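Local coordinates for protein dihydroorotase (Saccharomyces cerevisiae S288C, PDB 6L0A) that catalyses the reversible, zinc-dependent interconversion of N-carbamoyl-L-aspartate and (S)-dihydroorotate, the third step of de novo pyrimidine biosynthesis, at residues V15-G20 / I55-T60; A21-V26 / K59-L64; A159-L164 / E184-T189. One frame throughout, in Å; residues are numbered along the deposited sequence.

Interaction 1. Residues V15-G20 / I55-T60. With ZN (zinc ion), chain K; LMR ((2S)-2-hydroxybutanedioic acid), chain M.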
loop_
_atom_site.group_PDB
_atom_site.type_symbol
_atom_site.label_atom_id
_atom_site.label_comp_id
_atom_site.label_asym_id
_atom_site.label_seq_id
_atom_site.Cartn_x
_atom_site.Cartn_y
_atom_site.Cartn_z
ATOM N N VAL C 15 8.814 2.731 -21.871
ATOM C CA VAL C 15 7.889 3.853 -22.052
ATOM C C VAL C 15 6.503 3.329 -22.402
ATOM O O VAL C 15 6.367 2.452 -23.261
ATOM C CB VAL C 15 8.381 4.823 -23.151
ATOM C CG1 VAL C 15 7.308 5.846 -23.494
ATOM C CG2 VAL C 15 9.649 5.538 -22.699
ATOM N N HIS C 16 5.471 3.887 -21.758
ATOM C CA HIS C 16 4.080 3.693 -22.156
ATOM C C HIS C 16 3.530 4.997 -22.721
ATOM O O HIS C 16 3.546 6.026 -22.033
ATOM C CB HIS C 16 3.219 3.250 -20.960
ATOM C CG HIS C 16 3.602 1.916 -20.391
ATOM N ND1 HIS C 16 3.083 0.727 -20.860
ATOM C CD2 HIS C 16 4.458 1.588 -19.393
ATOM C CE1 HIS C 16 3.611 -0.277 -20.178
ATOM N NE2 HIS C 16 4.449 0.218 -19.281
ATOM N N VAL C 17 3.018 4.961 -23.956
ATOM C CA VAL C 17 2.363 6.129 -24.541
ATOM C C VAL C 17 0.913 5.869 -24.916
ATOM O O VAL C 17 0.258 6.770 -25.449
ATOM C CB VAL C 17 3.127 6.685 -25.764
ATOM C CG1 VAL C 17 4.480 7.273 -25.347
ATOM C CG2 VAL C 17 3.281 5.612 -26.829
ATOM N N ARG C 18 0.386 4.673 -24.657
ATOM C CA ARG C 18 -1.054 4.394 -24.804
ATOM C C ARG C 18 -1.475 4.617 -26.266
ATOM O O ARG C 18 -0.684 4.404 -27.198
ATOM C CB ARG C 18 -1.863 5.219 -23.798
ATOM C CG ARG C 18 -1.304 5.267 -22.379
ATOM C CD ARG C 18 -1.319 3.899 -21.726
ATOM N NE ARG C 18 -1.110 4.030 -20.284
ATOM C CZ ARG C 18 -0.682 3.048 -19.498
ATOM N NH1 ARG C 18 -0.416 1.844 -20.006
ATOM N NH2 ARG C 18 -0.515 3.278 -18.201
ATOM N N GLU C 19 -2.734 5.027 -26.473
ATOM C CA GLU C 19 -3.296 5.245 -27.804
ATOM C C GLU C 19 -4.188 6.487 -27.772
ATOM O O GLU C 19 -4.344 7.139 -26.734
ATOM C CB GLU C 19 -4.069 4.011 -28.282
ATOM C CG GLU C 19 -3.186 2.826 -28.677
ATOM C CD GLU C 19 -3.931 1.770 -29.484
ATOM O OE1 GLU C 19 -4.547 0.862 -28.873
ATOM O OE2 GLU C 19 -3.899 1.848 -30.734
ATOM N N GLY C 20 -4.757 6.834 -28.930
ATOM C CA GLY C 20 -5.749 7.905 -28.988
ATOM C C GLY C 20 -5.277 9.225 -28.407
ATOM O O GLY C 20 -4.121 9.633 -28.567
ATOM N N ILE C 55 3.816 -1.983 -36.855
ATOM C CA ILE C 55 4.286 -1.047 -37.871
ATOM C C ILE C 55 3.431 0.213 -37.868
ATOM O O ILE C 55 3.952 1.333 -37.864
ATOM C CB ILE C 55 4.298 -1.717 -39.257
ATOM C CG1 ILE C 55 5.434 -2.731 -39.348
ATOM C CG2 ILE C 55 4.448 -0.654 -40.364
ATOM C CD1 ILE C 55 5.347 -3.630 -40.567
ATOM N N GLU C 56 2.101 0.053 -37.857
ATOM C CA GLU C 56 1.231 1.224 -37.868
ATOM C C GLU C 56 1.330 2.010 -36.563
ATOM O O GLU C 56 1.240 3.241 -36.581
ATOM C CB GLU C 56 -0.218 0.811 -38.151
ATOM C CG GLU C 56 -0.447 0.328 -39.585
ATOM C CD GLU C 56 -0.146 1.404 -40.638
ATOM O OE1 GLU C 56 0.769 1.192 -41.470
ATOM O OE2 GLU C 56 -0.825 2.454 -40.634
ATOM N N TYR C 57 1.536 1.326 -35.431
ATOM C CA TYR C 57 1.748 2.035 -34.167
ATOM C C TYR C 57 2.979 2.928 -34.251
ATOM O O TYR C 57 2.921 4.115 -33.910
ATOM C CB TYR C 57 1.889 1.034 -33.015
ATOM C CG TYR C 57 1.762 1.598 -31.605
ATOM C CD1 TYR C 57 0.873 2.630 -31.303
ATOM C CD2 TYR C 57 2.496 1.050 -30.565
ATOM C CE1 TYR C 57 0.747 3.109 -29.994
ATOM C CE2 TYR C 57 2.380 1.509 -29.273
ATOM C CZ TYR C 57 1.513 2.539 -28.986
ATOM O OH TYR C 57 1.419 2.973 -27.689
ATOM N N LYS C 58 4.108 2.378 -34.717
ATOM C CA LYS C 58 5.316 3.199 -34.841
ATOM C C LYS C 58 5.076 4.398 -35.751
ATOM O O LYS C 58 5.548 5.509 -35.467
ATOM C CB LYS C 58 6.488 2.366 -35.365
ATOM C CG LYS C 58 7.835 3.114 -35.325
ATOM C CD LYS C 58 8.988 2.219 -35.783
ATOM C CE LYS C 58 10.316 2.971 -35.761
ATOM N NZ LYS C 58 11.466 2.113 -36.178
ATOM N N LYS C 59 4.345 4.199 -36.849
ATOM C CA LYS C 59 4.085 5.308 -37.760
ATOM C C LYS C 59 3.295 6.410 -37.064
ATOM O O LYS C 59 3.573 7.598 -37.250
ATOM C CB LYS C 59 3.348 4.801 -39.002
ATOM C CG LYS C 59 4.239 4.006 -39.957
ATOM C CD LYS C 59 3.946 4.313 -41.433
ATOM C CE LYS C 59 4.934 5.340 -42.005
ATOM N NZ LYS C 59 6.164 4.716 -42.582
ATOM N N THR C 60 2.329 6.024 -36.227
ATOM C CA THR C 60 1.557 7.003 -35.471
ATOM C C THR C 60 2.455 7.797 -34.541
ATOM O O THR C 60 2.363 9.029 -34.468
ATOM C CB THR C 60 0.450 6.297 -34.679
ATOM O OG1 THR C 60 -0.474 5.704 -35.593
ATOM C CG2 THR C 60 -0.296 7.289 -33.769
HETATM ZN ZN ZN K . 5.856 -0.794 -17.984
HETATM C C1 LMR M . 3.429 -1.654 -15.366
HETATM O O1A LMR M . 4.551 -1.449 -15.900
HETATM O O1B LMR M . 3.367 -2.576 -14.526
HETATM C C2 LMR M . 2.162 -0.837 -15.712
HETATM O O2 LMR M . 1.599 -0.093 -14.649
HETATM C C3 LMR M . 2.496 0.250 -16.679
HETATM C C4 LMR M . 1.133 0.481 -17.291
HETATM O O4A LMR M . 0.159 0.984 -16.631
HETATM O O4B LMR M . 1.061 0.116 -18.472
HETATM O O HOH W 1 2.864 2.205 -25.426
#

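Interaction 2. Residues A21-V26 / K59-L64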
loop_
_atom_site.group_PDB
_atom_site.type_symbol
_atom_site.label_atom_id
_atom_site.label_comp_id
_atom_site.label_asym_id
_atom_site.label_seq_id
_atom_site.Cartn_x
_atom_site.Cartn_y
_atom_site.Cartn_z
ATOM N N ALA C 21 -6.191 9.908 -27.713
ATOM C CA ALA C 21 -5.890 11.239 -27.188
ATOM C C ALA C 21 -4.777 11.202 -26.152
ATOM O O ALA C 21 -3.954 12.123 -26.085
ATOM C CB ALA C 21 -7.147 11.871 -26.581
ATOM N N MET C 22 -4.746 10.162 -25.313
ATOM C CA MET C 22 -3.670 10.064 -24.335
ATOM C C MET C 22 -2.319 10.016 -25.035
ATOM O O MET C 22 -1.368 10.680 -24.610
ATOM C CB MET C 22 -3.870 8.830 -23.450
ATOM C CG MET C 22 -2.775 8.648 -22.403
ATOM S SD MET C 22 -2.769 9.984 -21.201
ATOM C CE MET C 22 -3.995 9.376 -20.012
ATOM N N CYS C 23 -2.237 9.250 -26.125
ATOM C CA CYS C 23 -1.004 9.147 -26.900
ATOM C C CYS C 23 -0.601 10.491 -27.493
ATOM O O CYS C 23 0.585 10.831 -27.529
ATOM C CB CYS C 23 -1.182 8.113 -28.008
ATOM S SG CYS C 23 0.322 7.723 -28.932
ATOM N N GLU C 24 -1.572 11.252 -27.996
ATOM C CA GLU C 24 -1.269 12.574 -28.532
ATOM C C GLU C 24 -0.735 13.505 -27.455
ATOM O O GLU C 24 0.125 14.350 -27.730
ATOM C CB GLU C 24 -2.522 13.163 -29.179
ATOM C CG GLU C 24 -3.070 12.289 -30.296
ATOM C CD GLU C 24 -4.204 12.948 -31.052
ATOM O OE1 GLU C 24 -4.589 14.082 -30.684
ATOM O OE2 GLU C 24 -4.705 12.328 -32.016
ATOM N N LEU C 25 -1.222 13.358 -26.221
ATOM C CA LEU C 25 -0.720 14.186 -25.133
ATOM C C LEU C 25 0.702 13.798 -24.759
ATOM O O LEU C 25 1.571 14.658 -24.606
ATOM C CB LEU C 25 -1.655 14.066 -23.924
ATOM C CG LEU C 25 -1.289 14.727 -22.595
ATOM C CD1 LEU C 25 -0.963 16.206 -22.752
ATOM C CD2 LEU C 25 -2.437 14.536 -21.614
ATOM N N VAL C 26 0.964 12.500 -24.634
ATOM C CA VAL C 26 2.151 12.040 -23.923
ATOM C C VAL C 26 3.357 11.848 -24.835
ATOM O O VAL C 26 4.487 12.067 -24.403
ATOM C CB VAL C 26 1.805 10.744 -23.172
ATOM C CG1 VAL C 26 3.063 10.036 -22.694
ATOM C CG2 VAL C 26 0.887 11.081 -22.000
ATOM N N LYS C 59 4.345 4.199 -36.849
ATOM C CA LYS C 59 4.085 5.308 -37.760
ATOM C C LYS C 59 3.295 6.410 -37.064
ATOM O O LYS C 59 3.573 7.598 -37.250
ATOM C CB LYS C 59 3.348 4.801 -39.002
ATOM C CG LYS C 59 4.239 4.006 -39.957
ATOM C CD LYS C 59 3.946 4.313 -41.433
ATOM C CE LYS C 59 4.934 5.340 -42.005
ATOM N NZ LYS C 59 6.164 4.716 -42.582
ATOM N N THR C 60 2.329 6.024 -36.227
ATOM C CA THR C 60 1.557 7.003 -35.471
ATOM C C THR C 60 2.455 7.797 -34.541
ATOM O O THR C 60 2.363 9.029 -34.468
ATOM C CB THR C 60 0.450 6.297 -34.679
ATOM O OG1 THR C 60 -0.474 5.704 -35.593
ATOM C CG2 THR C 60 -0.296 7.289 -33.769
ATOM N N LEU C 61 3.343 7.101 -33.829
ATOM C CA LEU C 61 4.220 7.775 -32.884
ATOM C C LEU C 61 5.194 8.701 -33.601
ATOM O O LEU C 61 5.450 9.819 -33.136
ATOM C CB LEU C 61 4.985 6.750 -32.044
ATOM C CG LEU C 61 4.200 5.699 -31.257
ATOM C CD1 LEU C 61 5.140 5.009 -30.260
ATOM C CD2 LEU C 61 3.032 6.339 -30.536
ATOM N N GLN C 62 5.749 8.255 -34.733
ATOM C CA GLN C 62 6.708 9.092 -35.449
ATOM C C GLN C 62 6.064 10.368 -35.966
ATOM O O GLN C 62 6.719 11.410 -36.019
ATOM C CB GLN C 62 7.338 8.325 -36.613
ATOM C CG GLN C 62 8.474 7.414 -36.206
ATOM C CD GLN C 62 9.759 8.154 -35.850
ATOM O OE1 GLN C 62 9.751 9.310 -35.380
ATOM N NE2 GLN C 62 10.876 7.476 -36.048
ATOM N N LYS C 63 4.784 10.307 -36.346
ATOM C CA LYS C 63 4.078 11.514 -36.764
ATOM C C LYS C 63 3.935 12.497 -35.607
ATOM O O LYS C 63 4.104 13.710 -35.790
ATOM C CB LYS C 63 2.711 11.142 -37.335
ATOM C CG LYS C 63 1.990 12.270 -38.054
ATOM C CD LYS C 63 0.692 11.765 -38.676
ATOM C CE LYS C 63 0.213 12.679 -39.800
ATOM N NZ LYS C 63 0.695 14.077 -39.611
ATOM N N LEU C 64 3.648 11.990 -34.403
ATOM C CA LEU C 64 3.460 12.859 -33.248
ATOM C C LEU C 64 4.773 13.437 -32.745
ATOM O O LEU C 64 4.770 14.480 -32.082
ATOM C CB LEU C 64 2.773 12.092 -32.115
ATOM C CG LEU C 64 1.369 11.550 -32.380
ATOM C CD1 LEU C 64 0.975 10.553 -31.307
ATOM C CD2 LEU C 64 0.397 12.708 -32.406
#

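Interaction 3. Residues A159-L164 / E184-T189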
loop_
_atom_site.group_PDB
_atom_site.type_symbol
_atom_site.label_atom_id
_atom_site.label_comp_id
_atom_site.label_asym_id
_atom_site.label_seq_id
_atom_site.Cartn_x
_atom_site.Cartn_y
_atom_site.Cartn_z
ATOM N N ALA C 159 10.303 -13.719 -5.520
ATOM C CA ALA C 159 9.823 -15.046 -5.904
ATOM C C ALA C 159 10.068 -15.347 -7.381
ATOM O O ALA C 159 10.147 -16.518 -7.760
ATOM C CB ALA C 159 8.334 -15.179 -5.596
ATOM N N PHE C 160 10.179 -14.314 -8.215
ATOM C CA PHE C 160 10.424 -14.478 -9.642
ATOM C C PHE C 160 11.884 -14.776 -9.965
ATOM O O PHE C 160 12.174 -15.275 -11.061
ATOM C CB PHE C 160 9.998 -13.200 -10.379
ATOM C CG PHE C 160 10.091 -13.296 -11.875
ATOM C CD1 PHE C 160 9.009 -13.762 -12.620
ATOM C CD2 PHE C 160 11.248 -12.911 -12.544
ATOM C CE1 PHE C 160 9.082 -13.846 -14.004
ATOM C CE2 PHE C 160 11.332 -13.006 -13.923
ATOM C CZ PHE C 160 10.240 -13.466 -14.653
ATOM N N LEU C 161 12.807 -14.461 -9.055
ATOM C CA LEU C 161 14.224 -14.533 -9.401
ATOM C C LEU C 161 14.680 -15.924 -9.843
ATOM O O LEU C 161 15.485 -16.000 -10.787
ATOM C CB LEU C 161 15.060 -14.013 -8.224
ATOM C CG LEU C 161 14.883 -12.519 -7.925
ATOM C CD1 LEU C 161 15.706 -12.113 -6.706
ATOM C CD2 LEU C 161 15.271 -11.683 -9.136
ATOM N N PRO C 162 14.221 -17.035 -9.254
ATOM C CA PRO C 162 14.569 -18.347 -9.840
ATOM C C PRO C 162 14.161 -18.487 -11.301
ATOM O O PRO C 162 14.911 -19.076 -12.092
ATOM C CB PRO C 162 13.817 -19.341 -8.946
ATOM C CG PRO C 162 13.691 -18.643 -7.633
ATOM C CD PRO C 162 13.505 -17.182 -7.970
ATOM N N ALA C 163 12.993 -17.956 -11.681
ATOM C CA ALA C 163 12.569 -18.021 -13.078
ATOM C C ALA C 163 13.540 -17.273 -13.983
ATOM O O ALA C 163 13.882 -17.755 -15.070
ATOM C CB ALA C 163 11.156 -17.457 -13.237
ATOM N N LEU C 164 13.988 -16.089 -13.552
ATOM C CA LEU C 164 14.986 -15.342 -14.313
ATOM C C LEU C 164 16.250 -16.170 -14.514
ATOM O O LEU C 164 16.798 -16.236 -15.623
ATOM C CB LEU C 164 15.326 -14.036 -13.594
ATOM C CG LEU C 164 16.454 -13.204 -14.200
ATOM C CD1 LEU C 164 16.102 -12.801 -15.643
ATOM C CD2 LEU C 164 16.761 -11.979 -13.337
ATOM N N GLU C 184 16.177 -5.164 -3.062
ATOM C CA GLU C 184 17.585 -5.484 -2.861
ATOM C C GLU C 184 17.900 -6.880 -3.364
ATOM O O GLU C 184 18.978 -7.115 -3.933
ATOM C CB GLU C 184 17.959 -5.357 -1.383
ATOM C CG GLU C 184 19.402 -5.742 -1.131
ATOM C CD GLU C 184 19.809 -5.657 0.323
ATOM O OE1 GLU C 184 19.063 -6.169 1.180
ATOM O OE2 GLU C 184 20.873 -5.066 0.599
ATOM N N SER C 185 16.974 -7.824 -3.159
ATOM C CA SER C 185 17.197 -9.187 -3.627
ATOM C C SER C 185 17.450 -9.216 -5.124
ATOM O O SER C 185 18.348 -9.923 -5.595
ATOM C CB SER C 185 16.004 -10.077 -3.272
ATOM O OG SER C 185 15.968 -10.323 -1.882
ATOM N N ALA C 186 16.662 -8.455 -5.894
ATOM C CA ALA C 186 16.854 -8.440 -7.340
ATOM C C ALA C 186 18.188 -7.813 -7.712
ATOM O O ALA C 186 18.872 -8.308 -8.617
ATOM C CB ALA C 186 15.710 -7.696 -8.026
ATOM N N ILE C 187 18.570 -6.719 -7.039
ATOM C CA ILE C 187 19.853 -6.074 -7.328
ATOM C C ILE C 187 21.000 -7.060 -7.122
ATOM O O ILE C 187 21.903 -7.177 -7.963
ATOM C CB ILE C 187 20.038 -4.814 -6.463
ATOM C CG1 ILE C 187 19.019 -3.729 -6.830
ATOM C CG2 ILE C 187 21.451 -4.255 -6.618
ATOM C CD1 ILE C 187 18.884 -3.484 -8.335
ATOM N N LYS C 188 20.980 -7.786 -5.999
ATOM C CA LYS C 188 22.021 -8.779 -5.735
ATOM C C LYS C 188 22.071 -9.838 -6.826
ATOM O O LYS C 188 23.154 -10.284 -7.222
ATOM C CB LYS C 188 21.784 -9.457 -4.390
ATOM C CG LYS C 188 22.114 -8.636 -3.182
ATOM C CD LYS C 188 22.149 -9.573 -1.986
ATOM C CE LYS C 188 22.071 -8.827 -0.697
ATOM N NZ LYS C 188 22.072 -9.791 0.437
ATOM N N THR C 189 20.911 -10.276 -7.309
ATOM C CA THR C 189 20.898 -11.316 -8.332
ATOM C C THR C 189 21.456 -10.801 -9.657
ATOM O O THR C 189 22.254 -11.495 -10.305
ATOM C CB THR C 189 19.482 -11.863 -8.500
ATOM O OG1 THR C 189 19.146 -12.629 -7.339
ATOM C CG2 THR C 189 19.379 -12.770 -9.741
#

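Interaction 1. Residues V15-G20 / I55-T60
Tyr57 reaches from helix 51-64 to the loop 15-20 and points its hydroxyl at the main chain of Arg18. Its CG stands anti to the backbone N (chi1 -165°), which carries the ring away from its own helix toward the loop. At the end of the ring, Tyr57 OH donates to Arg18 O over 2.6 Å; the C=O...OH angle is 139°, with the donor tilted 16° from the carbonyl plane, and Arg18 O lies at the edge of the ring in its plane. The same hydroxyl accepts from a water, also at the ring edge, which in turn takes the Val17 N-H at 3.1 Å, so direct and water-mediated bonds tie one phenol to two successive residues. Val17 meets the ring obliquely, CG2 lying 3.3 Å from Tyr57 OH, while Glu19 CG brushes Tyr57 CE1 at 4.2 Å. A phenylalanine here would probably leave Arg18 O and the bridging water without their hydroxyl partner and let the loop shift more easily. That loop carries part of the active site. His16 NE2 binds zinc at 2.2 Å, in a site shared with His14 and Asp258; malate O1A is 2.5 Å from the zinc ion, and O4B of the carboxylate at the opposite end sits over one face of the imidazole. The Arg18 chain, bent at chi2, presents its guanidinium edge-on to this same carboxylate: NH1 donates to O4B at 2.7 Å and NH2 to O4A at 2.9 Å, a two-pronged grip, with the guanidinium steadied by the Arg18 NE bond to Pro261 O. The loop links strand 11-15 to helix 20-32, whose Val26, Thr27 and Ile30 pack on Val17, while Ile40 of strand 37-40 touches Tyr57.

Interaction 2. Residues A21-V26 / K59-L64
Cys23 of helix 20-32 faces Leu61 and Leu64 of helix 51-64, joining two successive outer helices of the TIM-barrel fold of the amidohydrolases, with strand 37-40 between them in sequence. The short segments run roughly the same way, 43° apart, and their axes come within 10.1 Å. From Cys23 the CB bond points at the other helix, CB itself lying 3.2 Å from Val17 O of the loop just before helix 20-32, and SG, turned anti to the backbone N (chi1 -173°), continues toward helix 51-64. The sulfur ends against two leucine methyls: Leu61 CD2 at 3.4 Å and Leu64 CD1 at 3.8 Å. Leu61 is aimed past the neighbouring helix at its CB, but its branch brings CD2 back to the sulfur; Phe70 of strand 69-71 also touches this side chain. Leu64 spreads its two methyls between partners. While CD1 rests by Cys23, CD2 approaches the aliphatic part of Glu24, whose extended chain crosses it at about a right angle. Thr27, one turn beyond Cys23, touches both leucines and prolongs the apolar seam, and its OG1 is hydrogen-bonded to Cys23 O. Contact runs from the buried Cys23 and Leu61 outward to the exposed Glu24, where the last touch is made by a methylene and not by the carboxylate: Glu24 CG lies 4.1 Å from Leu64 CD2.

Interaction 3. Residues A159-L164 / E184-T189
This is a buried helix-helix packing contact between helices 156-170 and 184-193, successive outer helices of the barrel, joined through strand 175-178. Their short segments run nearly parallel, 20° apart, with axes 10.2 Å from each other. Leu161 carries the contact from its helix. With CG anti to the carbonyl carbon (chi1 -66°), the side chain extends toward the facing helix, where its two methyls part. CD1 enters between one turn and the next, 3.6 Å from Ser185 O and 3.5 Å from Thr189 OG1, and also meets Ser185 CB. CD2 settles instead on Ala186, 4.0 Å from its CA and 4.2 Å from its CB. Leu161 and Thr189 pass alongside each other in opposite directions. Beneath, Leu178 of strand 175-178 touches both Leu161 and Ala186, closing the layer against the barrel wall. Ser185 OG is hydrogen-bonded to Glu158 OE2, on the same helix as Leu161. The segments thus meet mainly by van der Waals packing, one methyl against the polar atoms of a helix turn and the other against Ala186, so the fit depends on shape more than on any directed bond.

How the interactions relate
Interactions 1 and 2 share helix 51-64 and touch each other, Val17 CG2 lying 3.8 Å from Leu61 CD2; their centres are 6 Å apart. Both are partly buried, each with one exposed glutamate at its outer edge, Glu19 and Glu24. Interaction 3 lies on the other side of the chain's centre, about 31 Å and 35 Å from them between centres, and uses a later pair of helices. Near the metal site, interaction 1 is polar, relying on a hydroxyl, a carbonyl and a water. Interaction 2 continues along the same helix as sulfur and methyl packing. Interaction 3 is buried, with no exposed residue among those that touch, and is carried by a single leucine.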